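Local coordinates for ectonucleotide pyrophosphatase/phosphodiesterase family member 5 (Mus musculus, PDB 5VEO), which probably hydrolyses phosphodiester or pyrophosphate bonds of nucleotides outside the cell, as a zinc-dependent ectoenzyme of the nucleotide pyrophosphatase/phosphodiesterase family, at residues N52-H62 against V221-Q229; Y63-H74 against W103-I111. The protein carries 1 engineered substitution. All coordinates share one frame; numbering follows the deposited sequence.

Contact 1 of 2, residues N52-H62 against V221-Q229; sequences NVFITKAYPNH and VTSDHGMTQ. Engineered in segment 52-62: Ala58 (natural residue Thr). With ZN (zinc ion), chain E; AMP (adenosine monophosphate), chain Q.
Asn52 reaches across to the bend at Asp224-His225 with its amide: ND2 donates a nearly straight bond (169°) to Asp224 O at 2.9 Å, and this acceptor lies close to the plane of the amide. A chi1 of 56° sets the amide between its own backbone N and carbonyl carbon. The backbone at Thr56, centre of an inverse gamma turn, turns its carbonyl to the imidazole of His225, with O 3.4 Å from His225 CG; the same O accepts from His325 ND1. Lys57 occupies the N-cap position of the helix that follows. At the helix start the engineered Ala58, threonine in the natural sequence, donates from N to AMP O1P at 2.9 Å, and its CB lies 3.3 Å from Asp224 OD2. This is half of the two-zinc site of the alkaline phosphatase clan, the other zinc being held by Asp177, His181 and His325: Asp224 OD2 and His225 NE2 join Asp22 on one zinc, whose fourth ligand is AMP O3P at 1.8 Å. Asp224 OD1 is hydrogen-bonded to Gly23. The natural threonine at position 58 corresponds to the family's probable nucleophile. His225 is held in rotation from its far nitrogen, ND1 giving a bond to Gly226 O in the ring plane. One turn into the helix, Asn61 lays CB against Asp224 CB, while its amide closes a two-way clasp on Val53, accepting from N and donating to O. His62 CE1 comes 3.3 Å from Asp224 OD2, ring and carboxylate planes 51° apart; its ND1 donates to Ala58 O and its NE2 is hydrogen-bonded to Ser20 OG.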
loop_
_atom_site.group_PDB
_atom_site.type_symbol
_atom_site.label_atom_id
_atom_site.label_comp_id
_atom_site.label_asym_id
_atom_site.label_seq_id
_atom_site.Cartn_x
_atom_site.Cartn_y
_atom_site.Cartn_z
ATOM N N ASN A 52 5.309 7.278 -1.999
ATOM C CA ASN A 52 4.980 6.151 -1.138
ATOM C C ASN A 52 6.286 5.472 -0.726
ATOM O O ASN A 52 7.353 6.095 -0.779
ATOM C CB ASN A 52 3.958 5.245 -1.847
ATOM C CG ASN A 52 4.426 4.746 -3.229
ATOM O OD1 ASN A 52 5.354 5.297 -3.847
ATOM N ND2 ASN A 52 3.743 3.709 -3.737
ATOM N N VAL A 53 6.228 4.236 -0.229
ATOM C CA VAL A 53 7.431 3.606 0.304
ATOM C C VAL A 53 7.834 2.389 -0.518
ATOM O O VAL A 53 7.016 1.680 -1.131
ATOM C CB VAL A 53 7.327 3.215 1.798
ATOM C CG1 VAL A 53 7.056 4.433 2.655
ATOM C CG2 VAL A 53 6.334 2.130 2.049
ATOM N N PHE A 54 9.136 2.127 -0.473
ATOM C CA PHE A 54 9.736 0.950 -1.082
ATOM C C PHE A 54 9.635 -0.234 -0.138
ATOM O O PHE A 54 9.875 -0.064 1.070
ATOM C CB PHE A 54 11.196 1.259 -1.392
ATOM C CG PHE A 54 11.900 0.236 -2.224
ATOM C CD1 PHE A 54 11.740 0.197 -3.604
ATOM C CD2 PHE A 54 12.781 -0.655 -1.638
ATOM C CE1 PHE A 54 12.433 -0.727 -4.374
ATOM C CE2 PHE A 54 13.481 -1.569 -2.410
ATOM C CZ PHE A 54 13.299 -1.610 -3.770
ATOM N N ILE A 55 9.315 -1.437 -0.620
ATOM C CA ILE A 55 8.884 -1.719 -1.986
ATOM C C ILE A 55 7.430 -1.308 -2.182
ATOM O O ILE A 55 6.627 -1.328 -1.258
ATOM C CB ILE A 55 9.086 -3.216 -2.336
ATOM C CG1 ILE A 55 8.145 -4.124 -1.539
ATOM C CG2 ILE A 55 10.534 -3.613 -2.126
ATOM C CD1 ILE A 55 8.251 -5.588 -1.915
ATOM N N THR A 56 7.084 -0.966 -3.423
ATOM C CA THR A 56 5.802 -0.331 -3.706
ATOM C C THR A 56 4.723 -1.387 -3.972
ATOM O O THR A 56 4.117 -1.470 -5.060
ATOM C CB THR A 56 5.948 0.671 -4.857
ATOM O OG1 THR A 56 6.534 0.048 -6.013
ATOM C CG2 THR A 56 6.792 1.875 -4.447
ATOM N N LYS A 57 4.482 -2.194 -2.925
ATOM C CA LYS A 57 3.461 -3.240 -2.876
ATOM C C LYS A 57 2.462 -2.954 -1.754
ATOM O O LYS A 57 2.664 -2.076 -0.905
ATOM C CB LYS A 57 4.102 -4.630 -2.683
ATOM C CG LYS A 57 5.127 -5.018 -3.751
ATOM C CD LYS A 57 4.545 -5.878 -4.767
ATOM C CE LYS A 57 5.503 -6.524 -5.729
ATOM N NZ LYS A 57 4.659 -6.892 -6.932
ATOM N N ALA A 58 1.376 -3.731 -1.717
ATOM C CA ALA A 58 0.261 -3.455 -0.807
ATOM C C ALA A 58 0.650 -3.509 0.667
ATOM O O ALA A 58 0.287 -2.615 1.440
ATOM C CB ALA A 58 -0.879 -4.436 -1.071
ATOM N N TYR A 59 1.300 -4.580 1.106
ATOM C CA TYR A 59 1.364 -4.743 2.552
ATOM C C TYR A 59 2.339 -3.738 3.165
ATOM O O TYR A 59 2.001 -3.111 4.180
ATOM C CB TYR A 59 1.650 -6.218 2.917
ATOM C CG TYR A 59 0.306 -6.877 3.117
ATOM C CD1 TYR A 59 -0.622 -6.924 2.088
ATOM C CD2 TYR A 59 -0.091 -7.318 4.366
ATOM C CE1 TYR A 59 -1.902 -7.434 2.292
ATOM C CE2 TYR A 59 -1.347 -7.841 4.574
ATOM C CZ TYR A 59 -2.250 -7.903 3.535
ATOM O OH TYR A 59 -3.511 -8.395 3.784
ATOM N N PRO A 60 3.514 -3.487 2.577
ATOM C CA PRO A 60 4.352 -2.414 3.140
ATOM C C PRO A 60 3.659 -1.059 3.116
ATOM O O PRO A 60 3.755 -0.290 4.081
ATOM C CB PRO A 60 5.599 -2.441 2.246
ATOM C CG PRO A 60 5.639 -3.775 1.680
ATOM C CD PRO A 60 4.221 -4.224 1.518
ATOM N N ASN A 61 2.948 -0.735 2.031
ATOM C CA ASN A 61 2.425 0.623 1.916
ATOM C C ASN A 61 1.186 0.865 2.759
ATOM O O ASN A 61 1.049 1.946 3.338
ATOM C CB ASN A 61 2.211 0.965 0.452
ATOM C CG ASN A 61 3.476 1.497 -0.120
ATOM O OD1 ASN A 61 3.764 2.684 0.024
ATOM N ND2 ASN A 61 4.312 0.608 -0.651
ATOM N N HIS A 62 0.305 -0.127 2.903
ATOM C CA HIS A 62 -0.836 0.078 3.782
ATOM C C HIS A 62 -0.383 0.154 5.238
ATOM O O HIS A 62 -0.921 0.952 6.013
ATOM C CB HIS A 62 -1.886 -1.017 3.597
ATOM C CG HIS A 62 -2.688 -0.916 2.327
ATOM N ND1 HIS A 62 -2.321 -1.560 1.171
ATOM C CD2 HIS A 62 -3.850 -0.269 2.044
ATOM C CE1 HIS A 62 -3.219 -1.322 0.226
ATOM N NE2 HIS A 62 -4.158 -0.540 0.730
ATOM N N VAL A 221 -9.219 9.684 0.383
ATOM C CA VAL A 221 -9.227 8.669 -0.660
ATOM C C VAL A 221 -7.806 8.564 -1.199
ATOM O O VAL A 221 -7.266 9.540 -1.738
ATOM C CB VAL A 221 -10.219 8.998 -1.785
ATOM C CG1 VAL A 221 -10.176 7.920 -2.873
ATOM C CG2 VAL A 221 -11.629 9.154 -1.218
ATOM N N THR A 222 -7.198 7.396 -1.070
ATOM C CA THR A 222 -5.824 7.247 -1.519
ATOM C C THR A 222 -5.612 5.814 -1.994
ATOM O O THR A 222 -6.566 5.117 -2.362
ATOM C CB THR A 222 -4.863 7.731 -0.409
ATOM O OG1 THR A 222 -3.522 7.809 -0.916
ATOM C CG2 THR A 222 -4.905 6.859 0.835
ATOM N N SER A 223 -4.356 5.405 -2.063
ATOM C CA SER A 223 -3.994 4.087 -2.558
ATOM C C SER A 223 -2.598 3.757 -2.047
ATOM O O SER A 223 -1.933 4.575 -1.394
ATOM C CB SER A 223 -4.071 4.054 -4.082
ATOM O OG SER A 223 -3.907 2.757 -4.600
ATOM N N ASP A 224 -2.179 2.533 -2.330
ATOM C CA ASP A 224 -0.876 2.043 -1.911
ATOM C C ASP A 224 0.234 2.310 -2.924
ATOM O O ASP A 224 1.391 2.424 -2.526
ATOM C CB ASP A 224 -0.942 0.546 -1.585
ATOM C CG ASP A 224 -1.596 -0.319 -2.662
ATOM O OD1 ASP A 224 -2.254 0.168 -3.621
ATOM O OD2 ASP A 224 -1.443 -1.570 -2.523
ATOM N N HIS A 225 -0.093 2.397 -4.208
ATOM C CA HIS A 225 0.904 2.524 -5.277
ATOM C C HIS A 225 0.179 2.646 -6.608
ATOM O O HIS A 225 -1.061 2.525 -6.677
ATOM C CB HIS A 225 1.825 1.292 -5.331
ATOM C CG HIS A 225 1.043 0.034 -5.490
ATOM N ND1 HIS A 225 0.421 -0.314 -6.675
ATOM C CD2 HIS A 225 0.631 -0.870 -4.569
ATOM C CE1 HIS A 225 -0.329 -1.386 -6.471
ATOM N NE2 HIS A 225 -0.206 -1.749 -5.205
ATOM N N GLY A 226 0.959 2.817 -7.664
ATOM C CA GLY A 226 0.477 2.859 -9.023
ATOM C C GLY A 226 0.706 1.555 -9.760
ATOM O O GLY A 226 0.521 0.455 -9.216
ATOM N N MET A 227 1.095 1.669 -11.027
ATOM C CA MET A 227 1.205 0.498 -11.887
ATOM C C MET A 227 1.997 0.887 -13.129
ATOM O O MET A 227 1.880 2.016 -13.606
ATOM C CB MET A 227 -0.192 -0.014 -12.286
ATOM C CG MET A 227 -0.253 -1.376 -12.974
ATOM S SD MET A 227 0.039 -2.791 -11.868
ATOM C CE MET A 227 -1.396 -2.719 -10.820
ATOM N N THR A 228 2.804 -0.030 -13.637
ATOM C CA THR A 228 3.551 0.223 -14.864
ATOM C C THR A 228 3.393 -0.958 -15.816
ATOM O O THR A 228 3.110 -2.091 -15.410
ATOM C CB THR A 228 5.044 0.557 -14.603
ATOM O OG1 THR A 228 5.615 1.217 -15.750
ATOM C CG2 THR A 228 5.864 -0.641 -14.398
ATOM N N GLN A 229 3.550 -0.653 -17.098
ATOM C CA GLN A 229 3.369 -1.633 -18.161
ATOM C C GLN A 229 4.581 -2.545 -18.276
ATOM O O GLN A 229 5.727 -2.080 -18.399
ATOM C CB GLN A 229 3.121 -0.927 -19.494
ATOM C CG GLN A 229 2.663 -1.843 -20.605
ATOM C CD GLN A 229 1.175 -2.188 -20.534
ATOM O OE1 GLN A 229 0.399 -1.520 -19.865
ATOM N NE2 GLN A 229 0.779 -3.229 -21.239
HETATM ZN ZN ZN E . -1.688 -2.708 -4.147
HETATM P P AMP Q . -0.649 -5.860 -4.265
HETATM O O1P AMP Q . 0.711 -5.792 -3.639
HETATM O O2P AMP Q . -0.598 -6.478 -5.668
HETATM O O3P AMP Q . -1.367 -4.513 -4.293
HETATM O "O5'" AMP Q . -1.570 -6.823 -3.377
HETATM C "C5'" AMP Q . -2.995 -6.657 -3.423
HETATM C "C4'" AMP Q . -3.758 -7.947 -3.307
HETATM O "O4'" AMP Q . -3.719 -8.372 -1.951
HETATM C "C3'" AMP Q . -5.243 -7.803 -3.643
HETATM O "O3'" AMP Q . -5.529 -8.402 -4.889
HETATM C "C2'" AMP Q . -5.976 -8.545 -2.521
HETATM O "O2'" AMP Q . -6.905 -9.504 -2.949
HETATM C "C1'" AMP Q . -4.851 -9.174 -1.725
HETATM N N9 AMP Q . -5.111 -9.209 -0.303
HETATM C C8 AMP Q . -5.259 -8.167 0.533
HETATM N N7 AMP Q . -5.466 -8.618 1.795
HETATM C C5 AMP Q . -5.436 -9.976 1.725
HETATM C C6 AMP Q . -5.573 -11.098 2.676
HETATM N N6 AMP Q . -5.791 -10.848 3.980
HETATM N N1 AMP Q . -5.474 -12.354 2.208
HETATM C C2 AMP Q . -5.252 -12.635 0.912
HETATM N N3 AMP Q . -5.107 -11.677 -0.019
HETATM C C4 AMP Q . -5.207 -10.358 0.346
#

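Contact 2 of 2, residues Y63-H74 against W103-I111; sequences YTLVTGLFAENH and WEEATPIWI. With NAG (2-acetamido-2-deoxy-beta-D-glucopyranose), chain H.
The backbones draw closest at His74-Ala106, CA to CA 4.9 Å, and at Val66-Pro108, where Val66 O takes a weak, bent bond from Ile109 N and a CA-H...O contact from Pro108. Tyr63 carries much of the side-chain contact. With CG anti to the backbone N (chi1 -151°), its ring reaches the type I turn Trp103-Ala106, and OH donates to Trp103 O at 2.7 Å. Trp103 presents its six-membered ring edge-on to one face of Tyr63, CE3 against CE1, in a T-shaped stack with planes at 89°; Thr67 CG2 sits over the centre of the opposite face, so the phenol is clamped from both sides as well as tethered by its hydroxyl. Ala106 CB fits among His74 CB at 3.7 Å, Leu69 CD1 and Thr67 CG2. Beside it along the chain, a water bridges the backbones, donating to His74 O and accepting from Glu105 N. Val66 directs CG2 to Pro108 CB, 3.8 Å away, and both of its methyls meet Trp110 CZ3. The indole of Trp103 is fixed from its other end by NE1 bonding to Ile97 O. Thus the C-terminal part of helix 58-67 and the short helix 71-74 are joined to the start of helix 109-115, where Val66 and Ile109 both rest on Phe170 of the central-sheet strand 168-173 and Ile109 also packs on helix 359-366.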
loop_
_atom_site.group_PDB
_atom_site.type_symbol
_atom_site.label_atom_id
_atom_site.label_comp_id
_atom_site.label_asym_id
_atom_site.label_seq_id
_atom_site.Cartn_x
_atom_site.Cartn_y
_atom_site.Cartn_z
ATOM N N TYR A 63 0.637 -0.626 5.626
ATOM C CA TYR A 63 1.070 -0.529 7.019
ATOM C C TYR A 63 1.774 0.804 7.282
ATOM O O TYR A 63 1.639 1.369 8.378
ATOM C CB TYR A 63 1.953 -1.711 7.402
ATOM C CG TYR A 63 1.885 -2.101 8.894
ATOM C CD1 TYR A 63 0.673 -2.121 9.580
ATOM C CD2 TYR A 63 3.026 -2.504 9.579
ATOM C CE1 TYR A 63 0.607 -2.506 10.907
ATOM C CE2 TYR A 63 2.964 -2.893 10.920
ATOM C CZ TYR A 63 1.747 -2.881 11.572
ATOM O OH TYR A 63 1.626 -3.282 12.897
ATOM N N THR A 64 2.478 1.349 6.283
ATOM C CA THR A 64 3.016 2.699 6.419
ATOM C C THR A 64 1.904 3.717 6.664
ATOM O O THR A 64 2.063 4.638 7.473
ATOM C CB THR A 64 3.833 3.065 5.177
ATOM O OG1 THR A 64 5.065 2.344 5.220
ATOM C CG2 THR A 64 4.139 4.570 5.113
ATOM N N LEU A 65 0.775 3.577 5.985
ATOM C CA LEU A 65 -0.283 4.564 6.144
ATOM C C LEU A 65 -0.803 4.603 7.570
ATOM O O LEU A 65 -1.256 5.655 8.025
ATOM C CB LEU A 65 -1.427 4.274 5.176
ATOM C CG LEU A 65 -1.126 4.467 3.682
ATOM C CD1 LEU A 65 -2.380 4.251 2.845
ATOM C CD2 LEU A 65 -0.512 5.822 3.376
ATOM N N VAL A 66 -0.752 3.480 8.287
ATOM C CA VAL A 66 -1.332 3.403 9.629
ATOM C C VAL A 66 -0.268 3.381 10.727
ATOM O O VAL A 66 -0.616 3.261 11.917
ATOM C CB VAL A 66 -2.301 2.213 9.767
ATOM C CG1 VAL A 66 -3.449 2.366 8.781
ATOM C CG2 VAL A 66 -1.607 0.845 9.583
ATOM N N THR A 67 1.011 3.587 10.373
ATOM C CA THR A 67 2.108 3.702 11.338
ATOM C C THR A 67 2.993 4.924 11.139
ATOM O O THR A 67 3.670 5.329 12.094
ATOM C CB THR A 67 3.029 2.471 11.303
ATOM O OG1 THR A 67 3.696 2.393 10.038
ATOM C CG2 THR A 67 2.268 1.179 11.570
ATOM N N GLY A 68 3.035 5.505 9.940
ATOM C CA GLY A 68 3.934 6.604 9.653
ATOM C C GLY A 68 5.380 6.199 9.527
ATOM O O GLY A 68 6.254 7.077 9.520
ATOM N N LEU A 69 5.652 4.899 9.406
ATOM C CA LEU A 69 7.003 4.362 9.410
ATOM C C LEU A 69 7.410 3.832 8.043
ATOM O O LEU A 69 6.592 3.322 7.280
ATOM C CB LEU A 69 7.127 3.226 10.415
ATOM C CG LEU A 69 7.023 3.629 11.897
ATOM C CD1 LEU A 69 6.837 2.389 12.755
ATOM C CD2 LEU A 69 8.246 4.399 12.305
ATOM N N PHE A 70 8.703 3.926 7.762
ATOM C CA PHE A 70 9.289 3.201 6.646
ATOM C C PHE A 70 9.283 1.705 6.928
ATOM O O PHE A 70 9.156 1.261 8.082
ATOM C CB PHE A 70 10.715 3.676 6.398
ATOM C CG PHE A 70 10.792 5.072 5.892
ATOM C CD1 PHE A 70 10.276 5.390 4.652
ATOM C CD2 PHE A 70 11.373 6.071 6.651
ATOM C CE1 PHE A 70 10.351 6.683 4.165
ATOM C CE2 PHE A 70 11.455 7.369 6.168
ATOM C CZ PHE A 70 10.932 7.676 4.933
ATOM N N ALA A 71 9.403 0.917 5.850
ATOM C CA ALA A 71 9.251 -0.534 5.968
ATOM C C ALA A 71 10.332 -1.174 6.837
ATOM O O ALA A 71 10.053 -2.156 7.536
ATOM C CB ALA A 71 9.234 -1.187 4.582
ATOM N N GLU A 72 11.566 -0.661 6.816
ATOM C CA GLU A 72 12.579 -1.277 7.661
ATOM C C GLU A 72 12.238 -1.138 9.140
ATOM O O GLU A 72 12.715 -1.945 9.946
ATOM C CB GLU A 72 13.970 -0.690 7.372
ATOM C CG GLU A 72 14.172 0.752 7.850
ATOM C CD GLU A 72 15.495 1.360 7.405
ATOM O OE1 GLU A 72 15.719 2.555 7.702
ATOM O OE2 GLU A 72 16.309 0.660 6.768
ATOM N N ASN A 73 11.422 -0.144 9.505
ATOM C CA ASN A 73 10.995 0.074 10.878
ATOM C C ASN A 73 9.713 -0.671 11.226
ATOM O O ASN A 73 9.637 -1.260 12.305
ATOM C CB ASN A 73 10.811 1.565 11.135
ATOM C CG ASN A 73 12.063 2.353 10.821
ATOM O OD1 ASN A 73 12.087 3.159 9.904
ATOM N ND2 ASN A 73 13.121 2.082 11.553
ATOM N N HIS A 74 8.685 -0.667 10.367
ATOM C CA HIS A 74 7.479 -1.369 10.800
ATOM C C HIS A 74 7.517 -2.865 10.509
ATOM O O HIS A 74 6.693 -3.595 11.063
ATOM C CB HIS A 74 6.211 -0.718 10.237
ATOM C CG HIS A 74 6.077 -0.730 8.748
ATOM N ND1 HIS A 74 6.192 -1.873 7.982
ATOM C CD2 HIS A 74 5.741 0.265 7.894
ATOM C CE1 HIS A 74 5.952 -1.574 6.718
ATOM N NE2 HIS A 74 5.684 -0.280 6.637
ATOM N N TRP A 103 3.828 -8.423 12.452
ATOM C CA TRP A 103 3.229 -7.095 12.553
ATOM C C TRP A 103 3.701 -6.297 13.762
ATOM O O TRP A 103 3.499 -5.076 13.809
ATOM C CB TRP A 103 1.699 -7.240 12.626
ATOM C CG TRP A 103 1.139 -7.911 11.418
ATOM C CD1 TRP A 103 1.033 -9.255 11.189
ATOM C CD2 TRP A 103 0.634 -7.263 10.253
ATOM N NE1 TRP A 103 0.482 -9.483 9.944
ATOM C CE2 TRP A 103 0.240 -8.271 9.346
ATOM C CE3 TRP A 103 0.487 -5.927 9.881
ATOM C CZ2 TRP A 103 -0.317 -7.975 8.112
ATOM C CZ3 TRP A 103 -0.054 -5.636 8.652
ATOM C CH2 TRP A 103 -0.447 -6.649 7.780
ATOM N N GLU A 104 4.287 -6.948 14.754
ATOM C CA GLU A 104 4.417 -6.348 16.070
ATOM C C GLU A 104 5.692 -5.521 16.250
ATOM O O GLU A 104 5.968 -5.068 17.368
ATOM C CB GLU A 104 4.295 -7.453 17.119
ATOM C CG GLU A 104 2.841 -7.895 17.216
ATOM C CD GLU A 104 2.596 -9.083 18.108
ATOM O OE1 GLU A 104 3.511 -9.919 18.313
ATOM O OE2 GLU A 104 1.462 -9.171 18.610
ATOM N N GLU A 105 6.453 -5.259 15.183
ATOM C CA GLU A 105 7.513 -4.264 15.298
ATOM C C GLU A 105 6.966 -2.845 15.292
ATOM O O GLU A 105 7.721 -1.902 15.553
ATOM C CB GLU A 105 8.551 -4.470 14.186
ATOM C CG GLU A 105 9.114 -5.872 14.271
ATOM C CD GLU A 105 10.131 -6.237 13.225
ATOM O OE1 GLU A 105 10.655 -7.369 13.322
ATOM O OE2 GLU A 105 10.426 -5.428 12.332
ATOM N N ALA A 106 5.672 -2.677 15.026
ATOM C CA ALA A 106 5.017 -1.380 15.068
ATOM C C ALA A 106 3.635 -1.566 15.672
ATOM O O ALA A 106 3.215 -2.687 15.984
ATOM C CB ALA A 106 4.918 -0.749 13.675
ATOM N N THR A 107 2.930 -0.451 15.829
ATOM C CA THR A 107 1.569 -0.434 16.360
ATOM C C THR A 107 0.686 0.382 15.426
ATOM O O THR A 107 0.888 1.609 15.313
ATOM C CB THR A 107 1.549 0.155 17.768
ATOM O OG1 THR A 107 2.311 -0.688 18.637
ATOM C CG2 THR A 107 0.117 0.270 18.286
ATOM N N PRO A 108 -0.296 -0.227 14.756
ATOM C CA PRO A 108 -1.150 0.545 13.845
ATOM C C PRO A 108 -2.076 1.484 14.601
ATOM O O PRO A 108 -2.427 1.268 15.768
ATOM C CB PRO A 108 -1.941 -0.532 13.096
ATOM C CG PRO A 108 -2.005 -1.675 14.083
ATOM C CD PRO A 108 -0.676 -1.651 14.782
ATOM N N ILE A 109 -2.501 2.528 13.887
ATOM C CA ILE A 109 -3.211 3.634 14.511
ATOM C C ILE A 109 -4.533 3.201 15.158
ATOM O O ILE A 109 -4.993 3.842 16.104
ATOM C CB ILE A 109 -3.418 4.757 13.482
ATOM C CG1 ILE A 109 -3.862 6.023 14.215
ATOM C CG2 ILE A 109 -4.407 4.346 12.395
ATOM C CD1 ILE A 109 -3.974 7.231 13.323
ATOM N N TRP A 110 -5.178 2.142 14.680
ATOM C CA TRP A 110 -6.439 1.775 15.332
ATOM C C TRP A 110 -6.228 1.358 16.789
ATOM O O TRP A 110 -7.100 1.606 17.639
ATOM C CB TRP A 110 -7.171 0.686 14.544
ATOM C CG TRP A 110 -6.438 -0.547 14.168
ATOM C CD1 TRP A 110 -6.253 -1.662 14.939
ATOM C CD2 TRP A 110 -5.861 -0.848 12.890
ATOM N NE1 TRP A 110 -5.582 -2.628 14.231
ATOM C CE2 TRP A 110 -5.313 -2.150 12.974
ATOM C CE3 TRP A 110 -5.734 -0.143 11.697
ATOM C CZ2 TRP A 110 -4.680 -2.758 11.899
ATOM C CZ3 TRP A 110 -5.084 -0.747 10.637
ATOM C CH2 TRP A 110 -4.569 -2.029 10.739
ATOM N N ILE A 111 -5.076 0.767 17.107
ATOM C CA ILE A 111 -4.794 0.406 18.496
ATOM C C ILE A 111 -4.594 1.659 19.335
ATOM O O ILE A 111 -5.149 1.782 20.430
ATOM C CB ILE A 111 -3.578 -0.531 18.572
ATOM C CG1 ILE A 111 -3.936 -1.840 17.878
ATOM C CG2 ILE A 111 -3.134 -0.773 20.024
ATOM C CD1 ILE A 111 -2.841 -2.872 17.903
HETATM C C1 NAG H . 11.976 6.447 11.295
HETATM C C2 NAG H . 13.458 6.740 11.362
HETATM C C3 NAG H . 14.132 5.769 12.317
HETATM C C4 NAG H . 13.423 5.739 13.664
HETATM C C5 NAG H . 11.916 5.563 13.495
HETATM C C6 NAG H . 11.154 5.739 14.787
HETATM C C7 NAG H . 14.630 7.718 9.441
HETATM C C8 NAG H . 15.275 7.444 8.117
HETATM N N2 NAG H . 14.082 6.665 10.052
HETATM O O3 NAG H . 15.483 6.171 12.485
HETATM O O4 NAG H . 13.928 4.654 14.431
HETATM O O5 NAG H . 11.415 6.554 12.592
HETATM O O6 NAG H . 11.578 6.909 15.473
HETATM O O7 NAG H . 14.613 8.839 9.938
HETATM O O HOH W 1 6.389 -5.962 12.344
#

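In the fold
From the N terminus, the chain leaves strand 45-51 of the central sheet and enters the loop and helix start of contact 1, then runs straight on through helix 58-67 into contact 2. Contact 2 closes first, after a short excursion that includes strands 80-83 and 88-91. Contact 1 closes only when strand 218-222 delivers its C-terminal end to the zinc site, so the smaller loop lies wholly within the larger. Helix 58-67 serves both: its beginning faces the metal and AMP, its end the entrance to helix 109-115. The contacts, with centres about 15 Å apart, meet at several points, among them Tyr59 CD2 on Trp103 CH2 (3.5 Å).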